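PDB 1JO0: hypothetical protein HI1333 from Haemophilus influenzae, which probably binds RNA, as a small single-domain member of the CRS1/YhbY (CRM) family whose precise cellular role was unknown when the structure was solved. Local coordinates for residues A[58-61]-A[62-66]; A[28-31]-A[32-35]. All coordinates share one frame; numbering follows the deposited sequence.

Contact 1 (A[58-61]-A[62-66]); sequences TKQL and IINAI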
ATOM      1  N   THR A  58      -5.464  -6.738  14.296  1.00 21.26           N
ATOM      2  CA  THR A  58      -5.155  -7.623  13.161  1.00 23.34           C
ATOM      3  C   THR A  58      -4.646  -6.821  11.987  1.00 22.10           C
ATOM      4  O   THR A  58      -3.668  -7.137  11.325  1.00 22.80           O
ATOM      5  CB  THR A  58      -6.434  -8.403  12.832  1.00 31.94           C
ATOM      6  OG1 THR A  58      -6.616  -9.254  13.986  1.00 41.42           O
ATOM      7  CG2 THR A  58      -6.329  -9.282  11.586  1.00 31.64           C
ATOM      8  N   LYS A  59      -5.331  -5.703  11.714  1.00 22.27           N
ATOM      9  CA  LYS A  59      -4.927  -4.853  10.622  1.00 20.45           C
ATOM     10  C   LYS A  59      -3.514  -4.322  10.877  1.00 17.74           C
ATOM     11  O   LYS A  59      -2.719  -4.251   9.944  1.00 19.25           O
ATOM     12  CB  LYS A  59      -5.910  -3.747  10.427  1.00 24.88           C
ATOM     13  CG  LYS A  59      -5.543  -2.818   9.263  1.00 34.61           C
ATOM     14  CD  LYS A  59      -6.796  -2.001   8.929  1.00 44.07           C
ATOM     15  CE  LYS A  59      -6.980  -0.999  10.050  1.00 48.86           C
ATOM     16  NZ  LYS A  59      -7.746   0.220   9.660  1.00 53.15           N
ATOM     17  N   GLN A  60      -3.221  -3.983  12.136  1.00 17.76           N
ATOM     18  CA  GLN A  60      -1.905  -3.462  12.420  1.00 17.18           C
ATOM     19  C   GLN A  60      -0.824  -4.502  12.165  1.00 16.66           C
ATOM     20  O   GLN A  60       0.248  -4.178  11.652  1.00 16.93           O
ATOM     21  CB  GLN A  60      -1.816  -2.942  13.877  1.00 17.73           C
ATOM     22  CG  GLN A  60      -0.567  -2.115  14.097  1.00 18.83           C
ATOM     23  CD  GLN A  60      -0.615  -0.838  13.271  1.00 18.00           C
ATOM     24  OE1 GLN A  60      -1.529  -0.037  13.440  1.00 23.53           O
ATOM     25  NE2 GLN A  60       0.367  -0.646  12.389  1.00 18.80           N
ATOM     26  N   LEU A  61      -1.060  -5.762  12.544  1.00 17.16           N
ATOM     27  CA  LEU A  61      -0.123  -6.852  12.235  1.00 18.33           C
ATOM     28  C   LEU A  61       0.170  -6.910  10.736  1.00 17.42           C
ATOM     29  O   LEU A  61       1.318  -7.003  10.335  1.00 19.39           O
ATOM     30  CB  LEU A  61      -0.723  -8.173  12.718  1.00 19.99           C
ATOM     31  CG  LEU A  61      -0.830  -8.615  14.122  1.00 24.78           C
ATOM     32  CD1 LEU A  61      -1.559  -9.953  14.242  1.00 29.39           C
ATOM     33  CD2 LEU A  61       0.539  -8.823  14.792  1.00 30.21           C
ATOM     34  N   ILE A  62      -0.906  -6.878   9.961  1.00 18.22           N
ATOM     35  CA  ILE A  62      -0.787  -6.912   8.505  1.00 18.09           C
ATOM     36  C   ILE A  62      -0.012  -5.727   7.988  1.00 16.12           C
ATOM     37  O   ILE A  62       0.896  -5.934   7.167  1.00 17.93           O
ATOM     38  CB  ILE A  62      -2.184  -7.009   7.863  1.00 20.23           C
ATOM     39  CG1 ILE A  62      -2.840  -8.359   8.139  1.00 27.22           C
ATOM     40  CG2 ILE A  62      -2.112  -6.717   6.380  1.00 23.21           C
ATOM     41  CD1 ILE A  62      -4.331  -8.451   7.941  1.00 29.00           C
ATOM     42  N   ILE A  63      -0.326  -4.509   8.390  1.00 17.81           N
ATOM     43  CA  ILE A  63       0.378  -3.327   7.947  1.00 17.02           C
ATOM     44  C   ILE A  63       1.858  -3.473   8.246  1.00 17.01           C
ATOM     45  O   ILE A  63       2.748  -3.205   7.415  1.00 17.36           O
ATOM     46  CB  ILE A  63      -0.157  -2.040   8.639  1.00 18.43           C
ATOM     47  CG1 ILE A  63      -1.542  -1.659   8.176  1.00 22.50           C
ATOM     48  CG2 ILE A  63       0.837  -0.884   8.485  1.00 23.83           C
ATOM     49  CD1 ILE A  63      -2.291  -0.604   8.938  1.00 25.90           C
ATOM     50  N   ASN A  64       2.152  -3.842   9.484  1.00 15.56           N
ATOM     51  CA  ASN A  64       3.550  -3.903   9.892  1.00 15.90           C
ATOM     52  C   ASN A  64       4.331  -4.898   9.057  1.00 16.94           C
ATOM     53  O   ASN A  64       5.488  -4.640   8.700  1.00 18.61           O
ATOM     54  CB  ASN A  64       3.637  -4.254  11.379  1.00 16.87           C
ATOM     55  CG  ASN A  64       3.177  -3.132  12.284  1.00 18.58           C
ATOM     56  OD1 ASN A  64       2.897  -2.044  11.819  1.00 18.83           O
ATOM     57  ND2 ASN A  64       3.094  -3.416  13.589  1.00 18.66           N
ATOM     58  N   ALA A  65       3.711  -6.036   8.770  1.00 16.33           N
ATOM     59  CA  ALA A  65       4.394  -7.059   7.992  1.00 17.66           C
ATOM     60  C   ALA A  65       4.628  -6.593   6.550  1.00 16.86           C
ATOM     61  O   ALA A  65       5.674  -6.831   5.954  1.00 19.17           O
ATOM     62  CB  ALA A  65       3.603  -8.344   7.977  1.00 19.00           C
ATOM     63  N   ILE A  66       3.617  -5.976   5.954  1.00 16.76           N
ATOM     64  CA  ILE A  66       3.724  -5.482   4.574  1.00 16.50           C
ATOM     65  C   ILE A  66       4.872  -4.478   4.520  1.00 17.19           C
ATOM     66  O   ILE A  66       5.725  -4.527   3.646  1.00 18.68           O
ATOM     67  CB  ILE A  66       2.411  -4.898   4.031  1.00 16.79           C
ATOM     68  CG1 ILE A  66       1.302  -5.949   3.930  1.00 18.06           C
ATOM     69  CG2 ILE A  66       2.646  -4.156   2.719  1.00 18.92           C
ATOM     70  CD1 ILE A  66      -0.065  -5.442   3.657  1.00 19.40           C
TER
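Different first torsions bring the amides of Gln-60 and Asn-64 together across one turn of helix 56-70. In Gln-60, CG stands anti to the backbone N (chi1 -167°) and the chain then bends at chi2 (65°), carrying the amide forward along the helix. Asn-64 instead keeps its CG beside its own backbone N, so its amide reaches toward the preceding turn. The two side chains meet in an i to i+4 hydrogen bond, with Gln-60 NE2 donating to Asn-64 OD1 at 2.9 Å. The donor uses its N-H well, for OD1 lies nearly in the Gln-60 amide plane; yet the amide planes are 43° apart, and NE2 approaches from above the plane of the Asn-64 carbonyl, away from its lone pairs. Beneath this pair runs the matching backbone bond, Asn-64 N to Gln-60 O at 2.9 Å, so the two residues are joined twice.

One residue back at each end, Lys-59 and Ile-63 lie alongside each other, pointing the same way. The Lys-59 methylene CG touches Ile-63 CD1 at 3.9 Å, while Ile-63 CG1 rests 3.4 Å from Lys-59 O. The ammonium of Lys-59 goes on to bond Gly-79 O, and Ile-63 is buried against Gln-74, Thr-77 and Leu-82 of the neighbouring strands.

Ile-63 and Ile-66 turn to the sheet, while the amide pair lies on the exposed side. There Asn-64 OD1 also accepts a hydrogen bond from O2 of a bound glycerol; one carbonyl oxygen taking both this hydroxyl and Gln-60 NE2 fits an acceptor open to small solvent-borne molecules.

Contact 2 (A[28-31]-A[32-35]); sequences GLTE and GVLA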
ATOM      1  N   GLY A  28      -5.093 -13.979   5.407  1.00 42.40           N
ATOM      2  CA  GLY A  28      -4.186 -12.892   5.728  1.00 42.79           C
ATOM      3  C   GLY A  28      -3.066 -12.767   4.708  1.00 34.92           C
ATOM      4  O   GLY A  28      -3.307 -13.002   3.517  1.00 30.70           O
ATOM      5  N   LEU A  29      -1.882 -12.402   5.183  1.00 37.01           N
ATOM      6  CA  LEU A  29      -0.689 -12.159   4.391  1.00 33.10           C
ATOM      7  C   LEU A  29       0.060 -13.437   4.098  1.00 32.50           C
ATOM      8  O   LEU A  29       1.086 -13.753   4.692  1.00 36.58           O
ATOM      9  CB  LEU A  29       0.276 -11.187   5.103  1.00 38.26           C
ATOM     10  CG  LEU A  29       1.343 -10.575   4.191  1.00 37.90           C
ATOM     11  CD1 LEU A  29       0.735  -9.718   3.101  1.00 41.13           C
ATOM     12  CD2 LEU A  29       2.308  -9.680   4.953  1.00 45.11           C
ATOM     13  N   THR A  30      -0.491 -14.157   3.136  1.00 25.69           N
ATOM     14  CA  THR A  30       0.178 -15.348   2.682  1.00 26.53           C
ATOM     15  C   THR A  30       1.350 -15.012   1.770  1.00 28.02           C
ATOM     16  O   THR A  30       1.544 -13.871   1.364  1.00 26.38           O
ATOM     17  CB  THR A  30      -0.797 -16.258   1.918  1.00 26.64           C
ATOM     18  OG1 THR A  30      -1.236 -15.515   0.762  1.00 28.09           O
ATOM     19  CG2 THR A  30      -2.003 -16.612   2.777  1.00 31.58           C
ATOM     20  N   GLU A  31       2.129 -16.055   1.475  1.00 31.77           N
ATOM     21  CA  GLU A  31       3.179 -15.924   0.483  1.00 35.41           C
ATOM     22  C   GLU A  31       2.646 -15.368  -0.819  1.00 32.53           C
ATOM     23  O   GLU A  31       3.173 -14.468  -1.469  1.00 30.32           O
ATOM     24  CB  GLU A  31       3.809 -17.299   0.233  1.00 44.38           C
ATOM     25  CG  GLU A  31       5.308 -17.278   0.221  1.00 57.24           C
ATOM     26  CD  GLU A  31       5.935 -16.666  -1.005  1.00 64.38           C
ATOM     27  OE1 GLU A  31       5.304 -16.563  -2.082  1.00 76.69           O
ATOM     28  OE2 GLU A  31       7.098 -16.202  -0.910  1.00 79.07           O
ATOM     29  N   GLY A  32       1.505 -15.886  -1.257  1.00 31.45           N
ATOM     30  CA  GLY A  32       0.942 -15.453  -2.527  1.00 29.85           C
ATOM     31  C   GLY A  32       0.444 -14.022  -2.488  1.00 30.11           C
ATOM     32  O   GLY A  32       0.610 -13.286  -3.462  1.00 25.47           O
ATOM     33  N   VAL A  33      -0.156 -13.610  -1.383  1.00 24.57           N
ATOM     34  CA  VAL A  33      -0.642 -12.237  -1.266  1.00 20.48           C
ATOM     35  C   VAL A  33       0.558 -11.289  -1.268  1.00 21.07           C
ATOM     36  O   VAL A  33       0.514 -10.227  -1.903  1.00 19.84           O
ATOM     37  CB  VAL A  33      -1.576 -12.021  -0.045  1.00 22.60           C
ATOM     38  CG1 VAL A  33      -1.835 -10.541   0.165  1.00 24.35           C
ATOM     39  CG2 VAL A  33      -2.900 -12.754  -0.228  1.00 28.02           C
ATOM     40  N   LEU A  34       1.633 -11.661  -0.583  1.00 21.54           N
ATOM     41  CA  LEU A  34       2.827 -10.802  -0.574  1.00 21.75           C
ATOM     42  C   LEU A  34       3.372 -10.662  -1.983  1.00 21.14           C
ATOM     43  O   LEU A  34       3.793  -9.567  -2.340  1.00 21.44           O
ATOM     44  CB  LEU A  34       3.874 -11.384   0.361  1.00 25.40           C
ATOM     45  CG  LEU A  34       5.214 -10.645   0.370  1.00 27.59           C
ATOM     46  CD1 LEU A  34       4.969  -9.190   0.792  1.00 36.99           C
ATOM     47  CD2 LEU A  34       6.212 -11.387   1.230  1.00 31.44           C
ATOM     48  N   ALA A  35       3.372 -11.759  -2.717  1.00 21.66           N
ATOM     49  CA  ALA A  35       3.823 -11.644  -4.110  1.00 23.72           C
ATOM     50  C   ALA A  35       2.928 -10.732  -4.915  1.00 20.79           C
ATOM     51  O   ALA A  35       3.416 -10.011  -5.795  1.00 21.70           O
ATOM     52  CB  ALA A  35       3.924 -13.055  -4.695  1.00 31.49           C
TER
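An N-cap opens helix 31-44, and Thr-30 supplies it. Its side-chain OG1 accepts a hydrogen bond from Val-33 N at 3.1 Å, with an N-H...O angle of 160°, answering an amide of the first turn that has no earlier helical carbonyl to use. The chi1 of 62° sets OG1 between the backbone N and the carbonyl carbon, where it faces the start of the helix, and leaves CG2 beside the backbone N. From the same residue, Thr-30 O receives Leu-34 N at 2.9 Å, and Glu-31 O receives Ala-35 N in the next bond of the series. Thr-30 therefore holds two successive amides, one through its hydroxyl and one through its carbonyl.

The side chains of Thr-30 and Val-33 cross at about a right angle, and Val-33 CG2 comes to 3.4 Å from the capping OG1. The other branch, CG1, stands anti to the Val-33 backbone N and meets Leu-29 CD1 at 4.0 Å, the two side chains slanting past each other. An apolar touch between the residue before the cap and one in the first turn thus accompanies the polar capping bond. Leu-29 itself is the centre of an inverse gamma turn, in which Thr-30 N makes a weak hydrogen bond to Gly-28 O; this tight bend leads the loop into the helix.

Around this entry, Val-33 packs on Val-22 and Leu-24 of strand 22-24. Leu-34 instead reaches Glu-69 and Thr-70 near the end of helix 56-70, and Leu-29 also leans on that same helix.

Contacts 1 and 2, whose centres are 12 Å apart, illustrate two ways of securing a helix: side-chain pairing along its length and capping at its start. They meet through Leu-29, which sets both methyl branches against helix 56-70: its CD2 is 3.6 Å from Ala-65 CB, and its CD1 is 3.9 Å from Ile-66 CG1. The loop before helix 31-44 is thereby packed against the later helix. The glycerol bound at Asn-64 belongs to contact 1 and probably came from the crystallisation liquor; by itself it does not identify an RNA-binding surface.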